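Local coordinates for protein xylose isomerase-like TIM barrel (Anabaena variabilis ATCC 29413, PDB 2QW5) that probably acts as a zinc-dependent sugar or sugar-phosphate isomerase or epimerase, with D-xylose and a zinc ion bound in its barrel, at residues Lys38-Phe43 with Asp316-Ala321; Asn69-Leu74 with Val82-Asn87; Val136-Asp141 with Asp149-His154; Val213-Ala218 with Glu235-Gln240. All blocks are in the same frame, centred on the assembly; numbering follows the deposited sequence.

Interaction 1. Residues Lys38-Phe43 with Asp316-Ala321; sequences KKLQRF and DIADEA
F43 and D319 bring their backbones to 5.7 Å between CA atoms, while the CA atoms of L40, about a turn before F43, and A318, next to D319, are 7.5 Å apart. The aromatic ring lies flat between two helical surfaces: K39 O sits over the centre of one face, and over the other comes D319 CB, 3.8 Å from the F43 ring centroid and 5° off its normal, a CH-pi contact. The carboxylate of D319 stacks on the same ring, its plane tilted by 22°, with CG swung anti to the backbone N (chi1 -167°) and OD1 leaning over the CG-CD1 side. A water clasps this end, donating to F43 O and D319 OD1, so the acid is tied to a backbone carbonyl. In the TIM barrel these are the first and last long helices, 27-42 and 314-332, neighbours where the ring of helices closes. Deeper in, L40 CD2 meets A318 CB at 3.5 Å; the small alanine lets the leucine approach, and both also touch I13 of the first strand. With F43 cut back to an alanine, D319 would probably lose the surface it lies on, and a gap open beside Y315 and I322.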
# COMPACT_ATOMS: atom_id res chain seq x y z
N LYS A 38 -38.74 11.12 3.30
CA LYS A 38 -39.89 12.00 3.03
C LYS A 38 -39.62 13.01 1.92
O LYS A 38 -40.51 13.28 1.09
CB LYS A 38 -40.37 12.69 4.31
CG LYS A 38 -41.07 11.72 5.24
CD LYS A 38 -41.66 12.37 6.47
CE LYS A 38 -42.54 11.33 7.18
NZ LYS A 38 -43.21 11.80 8.43
N LYS A 39 -38.40 13.55 1.88
CA LYS A 39 -38.00 14.48 0.83
C LYS A 39 -37.98 13.75 -0.49
O LYS A 39 -38.50 14.22 -1.49
CB LYS A 39 -36.62 15.06 1.13
CG LYS A 39 -36.19 16.25 0.20
CD LYS A 39 -37.01 17.54 0.44
CE LYS A 39 -36.30 18.87 0.03
NZ LYS A 39 -36.04 19.10 -1.43
N LEU A 40 -37.38 12.56 -0.49
CA LEU A 40 -37.23 11.78 -1.71
C LEU A 40 -38.57 11.34 -2.27
O LEU A 40 -38.77 11.38 -3.48
CB LEU A 40 -36.28 10.60 -1.47
CG LEU A 40 -34.81 11.06 -1.27
CD1 LEU A 40 -33.94 10.00 -0.64
CD2 LEU A 40 -34.18 11.53 -2.56
N GLN A 41 -39.49 10.95 -1.38
CA GLN A 41 -40.87 10.57 -1.78
C GLN A 41 -41.56 11.66 -2.58
O GLN A 41 -42.31 11.33 -3.49
CB GLN A 41 -41.74 10.26 -0.58
CG GLN A 41 -41.56 8.93 0.02
CD GLN A 41 -42.63 8.67 1.06
OE1 GLN A 41 -42.80 9.43 2.03
NE2 GLN A 41 -43.40 7.62 0.83
N ARG A 42 -41.31 12.93 -2.23
CA ARG A 42 -41.91 14.06 -2.96
C ARG A 42 -41.46 14.09 -4.43
O ARG A 42 -42.23 14.51 -5.28
CB ARG A 42 -41.67 15.41 -2.26
CG ARG A 42 -42.36 15.53 -0.91
CD ARG A 42 -42.45 16.97 -0.44
NE ARG A 42 -43.13 17.11 0.85
CZ ARG A 42 -44.46 17.07 1.07
NH1 ARG A 42 -45.33 16.84 0.08
NH2 ARG A 42 -44.92 17.23 2.31
N PHE A 43 -40.25 13.60 -4.73
CA PHE A 43 -39.77 13.49 -6.11
C PHE A 43 -40.35 12.30 -6.86
O PHE A 43 -40.16 12.18 -8.07
CB PHE A 43 -38.23 13.36 -6.18
CG PHE A 43 -37.48 14.44 -5.45
CD1 PHE A 43 -37.93 15.77 -5.43
CD2 PHE A 43 -36.26 14.14 -4.84
CE1 PHE A 43 -37.21 16.76 -4.75
CE2 PHE A 43 -35.52 15.13 -4.16
CZ PHE A 43 -36.01 16.46 -4.11
N ASP A 316 -31.01 17.63 -5.42
CA ASP A 316 -30.98 18.07 -6.81
C ASP A 316 -30.67 16.88 -7.73
O ASP A 316 -31.39 16.63 -8.68
CB ASP A 316 -29.93 19.18 -7.05
CG ASP A 316 -30.18 20.43 -6.20
OD1 ASP A 316 -31.35 20.77 -5.91
OD2 ASP A 316 -29.19 21.08 -5.82
N ILE A 317 -29.60 16.16 -7.41
CA ILE A 317 -29.19 15.00 -8.22
C ILE A 317 -30.26 13.89 -8.20
O ILE A 317 -30.58 13.34 -9.26
CB ILE A 317 -27.79 14.49 -7.80
CG1 ILE A 317 -26.72 15.58 -8.05
CG2 ILE A 317 -27.37 13.20 -8.54
CD1 ILE A 317 -26.61 16.09 -9.49
N ALA A 318 -30.81 13.61 -7.02
CA ALA A 318 -31.87 12.58 -6.85
C ALA A 318 -33.11 12.88 -7.70
O ALA A 318 -33.66 12.00 -8.38
CB ALA A 318 -32.28 12.46 -5.36
N ASP A 319 -33.51 14.15 -7.71
CA ASP A 319 -34.67 14.58 -8.48
C ASP A 319 -34.42 14.46 -9.98
O ASP A 319 -35.27 13.95 -10.71
CB ASP A 319 -35.05 16.02 -8.10
CG ASP A 319 -36.42 16.42 -8.63
OD1 ASP A 319 -37.31 15.55 -8.80
OD2 ASP A 319 -36.60 17.64 -8.84
N GLU A 320 -33.25 14.92 -10.44
CA GLU A 320 -32.91 14.81 -11.87
C GLU A 320 -32.80 13.35 -12.29
O GLU A 320 -33.11 13.03 -13.44
CB GLU A 320 -31.57 15.49 -12.19
CG GLU A 320 -31.56 16.99 -12.00
CD GLU A 320 -32.42 17.76 -13.02
OE1 GLU A 320 -32.54 17.34 -14.19
OE2 GLU A 320 -32.96 18.82 -12.63
N ALA A 321 -32.35 12.50 -11.37
CA ALA A 321 -32.18 11.04 -11.64
C ALA A 321 -33.54 10.34 -11.96
O ALA A 321 -33.66 9.58 -12.93
CB ALA A 321 -31.46 10.37 -10.44
O HOH W 1 -39.40 14.20 -9.82

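Interaction 2. Residues Asn69-Leu74 with Val82-Asn87; sequences NLRHYL and VKISTN. With XLS (D-xylose), chain C.
R71 reaches from helix 60-76 to V82, just before strand 83-87, and grips one backbone oxygen with both terminal nitrogens. Its NH1 donates to V82 O at 3.0 Å with an N-H...O angle of 157°, and NH2 to the same V82 O at 3.3 Å, less straight at 140°. The acceptor lies almost in the guanidinium plane, at the edge of the group. With CG anti to the backbone N (chi1 -176°), the chain bends at its second and third torsions, turning the charged end toward the strand. D75 makes a salt bridge to NH2 and L121 O accepts from NH1, which probably makes a buried charge tolerable. A methionine for R71 would probably leave V82 O without these two donors and D75 without its positive mate.

The packing contacts are looser. I84 CG1 lies 3.9 Å from R71 NH1, the side chains running oppositely past each other, and the one apolar pair is L74 CD1 with I84 CD1, 4.4 Å apart. Branched aliphatics suit this buried layer, where I84 also touches F50.

At the strand's far end, N87 OD1 accepts from O4 of the xylose at 2.8 Å, and its ND2 donates weakly to O2. Helix on the strand it leads into, sugar at that strand's C-terminal end: this is the helix-to-strand half of the beta-alpha-beta unit 47-51, 60-76, 83-87 of a TIM barrel.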
# COMPACT_ATOMS: atom_id res chain seq x y z
N ASN A 69 -36.90 -2.68 14.75
CA ASN A 69 -37.28 -1.40 15.35
C ASN A 69 -37.21 -0.24 14.37
O ASN A 69 -38.00 0.71 14.47
CB ASN A 69 -36.43 -1.12 16.61
CG ASN A 69 -36.69 -2.13 17.74
OD1 ASN A 69 -37.67 -2.85 17.75
ND2 ASN A 69 -35.78 -2.16 18.70
N LEU A 70 -36.26 -0.28 13.42
CA LEU A 70 -36.17 0.73 12.37
C LEU A 70 -37.42 0.64 11.49
O LEU A 70 -38.05 1.65 11.22
CB LEU A 70 -34.86 0.62 11.54
CG LEU A 70 -34.64 1.63 10.39
CD1 LEU A 70 -34.67 3.09 10.90
CD2 LEU A 70 -33.37 1.35 9.63
N ARG A 71 -37.78 -0.56 11.04
CA ARG A 71 -39.02 -0.75 10.24
C ARG A 71 -40.24 -0.19 10.98
O ARG A 71 -41.07 0.53 10.38
CB ARG A 71 -39.24 -2.23 9.93
CG ARG A 71 -40.44 -2.61 9.04
CD ARG A 71 -40.35 -2.16 7.61
NE ARG A 71 -41.03 -0.89 7.31
CZ ARG A 71 -41.20 -0.39 6.09
NH1 ARG A 71 -40.72 -1.03 5.02
NH2 ARG A 71 -41.85 0.75 5.92
N HIS A 72 -40.35 -0.50 12.27
CA HIS A 72 -41.48 -0.02 13.08
C HIS A 72 -41.49 1.49 13.23
O HIS A 72 -42.56 2.09 13.24
CB HIS A 72 -41.56 -0.71 14.43
CG HIS A 72 -41.86 -2.18 14.34
ND1 HIS A 72 -41.57 -3.06 15.36
CD2 HIS A 72 -42.38 -2.92 13.33
CE1 HIS A 72 -41.94 -4.28 15.00
NE2 HIS A 72 -42.43 -4.22 13.77
N TYR A 73 -40.31 2.10 13.31
CA TYR A 73 -40.21 3.56 13.41
C TYR A 73 -40.61 4.23 12.08
O TYR A 73 -41.29 5.28 12.08
CB TYR A 73 -38.79 3.96 13.85
CG TYR A 73 -38.62 5.45 13.98
CD1 TYR A 73 -39.18 6.13 15.07
CD2 TYR A 73 -37.95 6.19 13.00
CE1 TYR A 73 -39.07 7.53 15.18
CE2 TYR A 73 -37.83 7.57 13.12
CZ TYR A 73 -38.39 8.23 14.21
OH TYR A 73 -38.25 9.58 14.32
N LEU A 74 -40.19 3.65 10.95
CA LEU A 74 -40.61 4.16 9.65
C LEU A 74 -42.14 4.07 9.54
O LEU A 74 -42.78 5.03 9.11
CB LEU A 74 -39.97 3.40 8.47
CG LEU A 74 -38.43 3.31 8.26
CD1 LEU A 74 -38.19 2.56 6.95
CD2 LEU A 74 -37.67 4.61 8.29
N VAL A 82 -43.77 2.37 2.19
CA VAL A 82 -42.40 2.48 1.62
C VAL A 82 -41.73 1.11 1.65
O VAL A 82 -41.69 0.49 2.68
CB VAL A 82 -41.55 3.52 2.40
CG1 VAL A 82 -40.02 3.46 2.02
CG2 VAL A 82 -42.12 4.90 2.17
N LYS A 83 -41.26 0.65 0.50
CA LYS A 83 -40.55 -0.62 0.39
C LYS A 83 -39.04 -0.45 0.50
O LYS A 83 -38.49 0.56 0.07
CB LYS A 83 -40.90 -1.33 -0.93
CG LYS A 83 -42.34 -1.93 -0.94
CD LYS A 83 -42.54 -2.81 -2.20
CE LYS A 83 -43.91 -3.56 -2.24
NZ LYS A 83 -45.09 -2.59 -2.24
N ILE A 84 -38.37 -1.46 1.03
CA ILE A 84 -36.94 -1.47 1.23
C ILE A 84 -36.37 -2.70 0.56
O ILE A 84 -36.96 -3.77 0.67
CB ILE A 84 -36.59 -1.58 2.72
CG1 ILE A 84 -37.18 -0.41 3.53
CG2 ILE A 84 -35.06 -1.69 2.97
CD1 ILE A 84 -36.68 0.92 3.14
N SER A 85 -35.29 -2.51 -0.20
CA SER A 85 -34.41 -3.58 -0.67
C SER A 85 -33.08 -3.40 0.11
O SER A 85 -32.81 -2.33 0.66
CB SER A 85 -34.21 -3.50 -2.17
OG SER A 85 -33.59 -2.29 -2.55
N THR A 86 -32.28 -4.45 0.21
CA THR A 86 -31.02 -4.38 0.93
C THR A 86 -29.82 -4.68 0.03
O THR A 86 -29.94 -5.43 -0.96
CB THR A 86 -30.97 -5.33 2.14
OG1 THR A 86 -31.09 -6.69 1.68
CG2 THR A 86 -32.02 -5.02 3.10
N ASN A 87 -28.71 -4.04 0.38
CA ASN A 87 -27.42 -4.26 -0.25
C ASN A 87 -26.51 -4.90 0.81
O ASN A 87 -26.25 -4.35 1.88
CB ASN A 87 -26.84 -2.97 -0.81
CG ASN A 87 -25.62 -3.21 -1.62
OD1 ASN A 87 -24.58 -3.54 -1.08
ND2 ASN A 87 -25.72 -2.99 -2.92
C1 XLS C . -20.94 -1.51 -5.29
C2 XLS C . -21.29 -2.63 -4.32
C3 XLS C . -20.67 -2.45 -2.88
C4 XLS C . -21.58 -2.90 -1.75
O1 XLS C . -20.69 -1.67 -6.69
O2 XLS C . -22.69 -2.89 -4.30
O3 XLS C . -20.23 -1.15 -2.48
O4 XLS C . -22.03 -4.19 -2.03

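Interaction 3. Residues Val136-Asp141 with Asp149-His154; sequences VFPTTD and DELQEH
The imidazole of H154, the flat group here, meets the puckered ring of P138. P138 CB comes in obliquely, 4.3 Å from the centroid of the H154 ring and 28° off its normal, an off-centre CH-pi contact; the nearest atoms of this pair are P138 CB and H154 NE2, 3.9 Å apart. That nitrogen is hydrogen-bonded to R158, a turn on, so the proline meets the ring without having to satisfy it. H154 is deposited in two conformers, so ring contact and bond hold for the one described and are less certain.

L151, one turn earlier, supplies the apolar half of the contact. Its CD1 touches P138 CG at 3.5 Å, and the two side chains cross at about a right angle. Both L151 and H154 carry CG anti to the backbone N (chi1 178° and 174°), which sends the methyl group and the imidazole out from the same helical surface onto the one proline. A compact, rigid ring suits this place, since it offers CB and CG to two neighbours at once; P191 touches it too.

E153 forms a salt bridge with R298 of the second subunit, while D141 forms one with R92 of the third. The contact therefore folds the loop after strand 125-128 back onto helix 148-176 by dispersion and CH-pi packing without a hydrogen bond across it, while charged pairs beside it join the subunits.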
# COMPACT_ATOMS: atom_id res chain seq x y z
N VAL A 136 -11.89 -7.62 -2.42
CA VAL A 136 -10.83 -8.38 -1.83
C VAL A 136 -10.14 -9.07 -2.98
O VAL A 136 -10.42 -10.24 -3.29
CB VAL A 136 -11.33 -9.39 -0.75
CG1 VAL A 136 -10.16 -10.20 -0.14
CG2 VAL A 136 -12.10 -8.66 0.36
N PHE A 137 -9.24 -8.34 -3.63
CA PHE A 137 -8.46 -8.90 -4.73
C PHE A 137 -7.46 -9.86 -4.11
O PHE A 137 -6.79 -9.50 -3.16
CB PHE A 137 -7.76 -7.78 -5.54
CG PHE A 137 -8.71 -6.85 -6.23
CD1 PHE A 137 -9.16 -7.09 -7.52
CD2 PHE A 137 -9.14 -5.68 -5.58
CE1 PHE A 137 -10.04 -6.17 -8.17
CE2 PHE A 137 -10.02 -4.80 -6.19
CZ PHE A 137 -10.46 -5.03 -7.50
N PRO A 138 -7.42 -11.13 -4.60
CA PRO A 138 -6.54 -12.10 -3.97
C PRO A 138 -5.07 -11.86 -4.23
O PRO A 138 -4.72 -11.29 -5.25
CB PRO A 138 -6.96 -13.45 -4.59
CG PRO A 138 -7.63 -13.13 -5.82
CD PRO A 138 -8.23 -11.74 -5.66
N THR A 139 -4.23 -12.28 -3.29
CA THR A 139 -2.78 -12.15 -3.39
C THR A 139 -2.14 -13.46 -2.95
O THR A 139 -2.78 -14.31 -2.31
CB THR A 139 -2.25 -10.98 -2.53
OG1 THR A 139 -2.64 -11.16 -1.18
CG2 THR A 139 -2.82 -9.64 -2.99
N THR A 140 -0.86 -13.61 -3.29
CA THR A 140 -0.10 -14.78 -2.88
C THR A 140 0.20 -14.59 -1.40
O THR A 140 -0.13 -13.53 -0.81
CB THR A 140 1.21 -14.89 -3.64
OG1 THR A 140 2.03 -13.75 -3.33
CG2 THR A 140 0.95 -15.01 -5.14
N ASP A 141 0.79 -15.60 -0.77
CA ASP A 141 1.21 -15.45 0.65
C ASP A 141 2.26 -14.36 0.84
O ASP A 141 2.31 -13.74 1.91
CB ASP A 141 1.71 -16.77 1.23
CG ASP A 141 0.58 -17.71 1.60
OD1 ASP A 141 -0.61 -17.36 1.45
OD2 ASP A 141 0.89 -18.81 2.08
N ASP A 149 -5.19 -14.56 -16.39
CA ASP A 149 -5.37 -16.00 -16.49
C ASP A 149 -5.26 -16.71 -15.17
O ASP A 149 -6.11 -17.54 -14.85
CB ASP A 149 -4.44 -16.62 -17.52
CG ASP A 149 -4.67 -16.07 -18.91
OD1 ASP A 149 -4.48 -14.84 -19.11
OD2 ASP A 149 -5.04 -16.84 -19.81
N GLU A 150 -4.24 -16.33 -14.40
CA GLU A 150 -4.01 -16.91 -13.07
C GLU A 150 -5.21 -16.64 -12.14
O GLU A 150 -5.68 -17.53 -11.44
CB GLU A 150 -2.71 -16.36 -12.48
CG GLU A 150 -2.24 -17.12 -11.25
CD GLU A 150 -1.02 -16.54 -10.59
OE1 GLU A 150 -0.59 -15.40 -10.93
OE2 GLU A 150 -0.50 -17.23 -9.68
N LEU A 151 -5.71 -15.42 -12.14
CA LEU A 151 -6.90 -15.09 -11.36
C LEU A 151 -8.11 -15.93 -11.77
O LEU A 151 -8.83 -16.44 -10.90
CB LEU A 151 -7.27 -13.58 -11.46
CG LEU A 151 -8.51 -13.17 -10.71
CD1 LEU A 151 -8.41 -13.53 -9.21
CD2 LEU A 151 -8.75 -11.65 -10.92
N GLN A 152 -8.32 -16.11 -13.07
CA GLN A 152 -9.47 -16.89 -13.58
C GLN A 152 -9.38 -18.37 -13.14
O GLN A 152 -10.39 -18.95 -12.78
CB GLN A 152 -9.66 -16.72 -15.11
CG GLN A 152 -10.11 -15.28 -15.50
CD GLN A 152 -11.43 -14.85 -14.87
OE1 GLN A 152 -12.33 -15.67 -14.71
NE2 GLN A 152 -11.55 -13.55 -14.49
N GLU A 153 -8.19 -18.94 -13.12
CA GLU A 153 -7.98 -20.32 -12.62
C GLU A 153 -8.29 -20.42 -11.13
O GLU A 153 -8.97 -21.37 -10.71
CB GLU A 153 -6.56 -20.83 -12.93
CG GLU A 153 -6.29 -21.03 -14.40
CD GLU A 153 -7.24 -22.07 -15.03
OE1 GLU A 153 -7.43 -23.18 -14.48
OE2 GLU A 153 -7.84 -21.74 -16.06
N HIS A 154 -7.82 -19.42 -10.36
CA HIS A 154 -8.08 -19.28 -8.91
C HIS A 154 -9.59 -19.18 -8.64
O HIS A 154 -10.13 -19.82 -7.71
CB HIS A 154 -7.38 -18.01 -8.38
CG HIS A 154 -7.68 -17.67 -6.95
ND1 HIS A 154 -6.84 -18.01 -5.91
CD2 HIS A 154 -8.71 -16.99 -6.39
CE1 HIS A 154 -7.36 -17.59 -4.77
NE2 HIS A 154 -8.49 -16.98 -5.04

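Interaction 4. Residues Val213-Ala218 with Glu235-Gln240; sequences VVIDSA and EYLAQQ. With ZN (zinc ion), chain D.
D216 divides its carboxylate between a metal and a helix start. Its OD2 binds the zinc ion at 2.3 Å, and a water occupies another zinc position at 2.0 Å; E183, Q247 and E281 complete the site. The other oxygen turns back to the chain, D216 holding the N-cap position of helix 217-223: A218 N makes the capping bond to D216 OD1 at 2.8 Å, weak and bent to 122°, and H219 N adds a second weak bond. With CG anti to the backbone N (chi1 172°) the carboxylate is carried to the zinc. An aspartate suits this position, being short enough to turn back to the helix while one oxygen faces the zinc.

On the strand's outward side the chemistry is wholly apolar. V213 and L237 reach toward each other tip to tip, V213 CG2 meeting L237 CD1 at 3.6 Å and V213 CG1 meeting L237 CD2 at 3.9 Å, each branch with its own partner. I215, two residues on and on the same face, adds a looser touch of its CD1 to L237 CD1 at 4.4 Å. Beta-branched residues suit the strand, and L203 and L199 of helix 196-203 also press on V213. A strand with aliphatics facing its covering helix and a metal ligand at its C-terminal end is characteristic of the TIM barrel, here in its xylose isomerase-like form.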
# COMPACT_ATOMS: atom_id res chain seq x y z
N VAL A 213 -30.11 -12.73 -10.11
CA VAL A 213 -29.22 -11.61 -10.42
C VAL A 213 -29.86 -10.24 -10.29
O VAL A 213 -31.07 -10.09 -10.40
CB VAL A 213 -28.66 -11.73 -11.88
CG1 VAL A 213 -28.26 -13.14 -12.20
CG2 VAL A 213 -29.64 -11.28 -12.91
N VAL A 214 -28.98 -9.27 -10.07
CA VAL A 214 -29.30 -7.87 -10.27
C VAL A 214 -28.42 -7.47 -11.46
O VAL A 214 -27.24 -7.85 -11.51
CB VAL A 214 -29.03 -6.96 -9.06
CG1 VAL A 214 -27.65 -7.24 -8.41
CG2 VAL A 214 -29.22 -5.51 -9.48
N ILE A 215 -29.00 -6.76 -12.44
CA ILE A 215 -28.26 -6.16 -13.53
C ILE A 215 -28.21 -4.67 -13.23
O ILE A 215 -29.26 -4.05 -13.13
CB ILE A 215 -28.88 -6.41 -14.92
CG1 ILE A 215 -29.08 -7.92 -15.20
CG2 ILE A 215 -27.98 -5.78 -16.03
CD1 ILE A 215 -29.83 -8.17 -16.46
N ASP A 216 -26.99 -4.14 -13.08
CA ASP A 216 -26.69 -2.72 -12.80
C ASP A 216 -26.05 -2.21 -14.09
O ASP A 216 -25.04 -2.79 -14.55
CB ASP A 216 -25.74 -2.66 -11.62
CG ASP A 216 -25.17 -1.25 -11.34
OD1 ASP A 216 -24.73 -0.55 -12.27
OD2 ASP A 216 -25.10 -0.90 -10.16
N SER A 217 -26.62 -1.14 -14.66
CA SER A 217 -26.17 -0.58 -15.94
C SER A 217 -24.71 -0.11 -15.95
O SER A 217 -24.02 -0.29 -16.96
CB SER A 217 -27.08 0.56 -16.38
OG SER A 217 -27.07 1.64 -15.44
N ALA A 218 -24.23 0.47 -14.83
CA ALA A 218 -22.81 0.90 -14.70
C ALA A 218 -21.86 -0.29 -14.88
O ALA A 218 -20.90 -0.21 -15.67
CB ALA A 218 -22.54 1.58 -13.36
N GLU A 235 -32.95 -12.24 -21.84
CA GLU A 235 -34.00 -13.21 -22.18
C GLU A 235 -33.78 -14.56 -21.46
O GLU A 235 -34.74 -15.14 -20.97
CB GLU A 235 -34.10 -13.38 -23.71
CG GLU A 235 -34.56 -12.07 -24.44
CD GLU A 235 -34.34 -12.06 -25.99
OE1 GLU A 235 -33.63 -12.93 -26.56
OE2 GLU A 235 -34.89 -11.12 -26.61
N TYR A 236 -32.53 -15.01 -21.37
CA TYR A 236 -32.21 -16.26 -20.67
C TYR A 236 -32.56 -16.18 -19.17
O TYR A 236 -33.16 -17.08 -18.61
CB TYR A 236 -30.74 -16.62 -20.86
CG TYR A 236 -30.32 -17.83 -20.07
CD1 TYR A 236 -30.73 -19.10 -20.46
CD2 TYR A 236 -29.54 -17.71 -18.91
CE1 TYR A 236 -30.35 -20.23 -19.73
CE2 TYR A 236 -29.16 -18.85 -18.16
CZ TYR A 236 -29.57 -20.09 -18.60
OH TYR A 236 -29.23 -21.22 -17.90
N LEU A 237 -32.17 -15.08 -18.53
CA LEU A 237 -32.41 -14.90 -17.10
C LEU A 237 -33.89 -14.89 -16.78
O LEU A 237 -34.30 -15.53 -15.80
CB LEU A 237 -31.68 -13.66 -16.56
CG LEU A 237 -30.15 -13.87 -16.46
CD1 LEU A 237 -29.43 -12.55 -16.31
CD2 LEU A 237 -29.75 -14.87 -15.35
N ALA A 238 -34.66 -14.13 -17.55
CA ALA A 238 -36.13 -14.03 -17.36
C ALA A 238 -36.80 -15.41 -17.56
O ALA A 238 -37.65 -15.80 -16.77
CB ALA A 238 -36.72 -13.00 -18.29
N GLN A 239 -36.36 -16.14 -18.59
CA GLN A 239 -36.83 -17.52 -18.85
C GLN A 239 -36.58 -18.41 -17.63
O GLN A 239 -37.44 -19.19 -17.25
CB GLN A 239 -36.14 -18.11 -20.08
CG GLN A 239 -36.20 -19.65 -20.27
CD GLN A 239 -34.87 -20.22 -20.79
OE1 GLN A 239 -34.32 -21.16 -20.20
NE2 GLN A 239 -34.32 -19.61 -21.86
N GLN A 240 -35.40 -18.29 -17.02
CA GLN A 240 -35.00 -19.09 -15.87
C GLN A 240 -35.64 -18.64 -14.57
O GLN A 240 -35.51 -19.32 -13.56
CB GLN A 240 -33.47 -19.05 -15.72
CG GLN A 240 -32.74 -19.73 -16.85
CD GLN A 240 -32.75 -21.24 -16.71
OE1 GLN A 240 -32.17 -21.79 -15.78
NE2 GLN A 240 -33.40 -21.91 -17.65
ZN ZN D . -24.96 -1.65 -8.00
O HOH W 2 -23.07 -1.19 -7.42

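Overall arrangement
Interactions 2 and 4 are buried and built alike, a helix of the outer layer packed on a barrel strand whose C-terminal end reaches the sugar pocket in interaction 2 and the zinc site in interaction 4. They differ in how helix meets strand, by a forked arginine bond in one and by methyl groups in the other. Interaction 1, partly buried, joins segments 273 residues apart at their closest ends, closes a loop containing the other three, and touches interaction 2 where Q41 packs on V82. Interaction 3, also buried, is about 41 Å from interaction 1 between centres, across the chain's centre; its proline packing is bordered by neighbouring subunits, which touch none of the others.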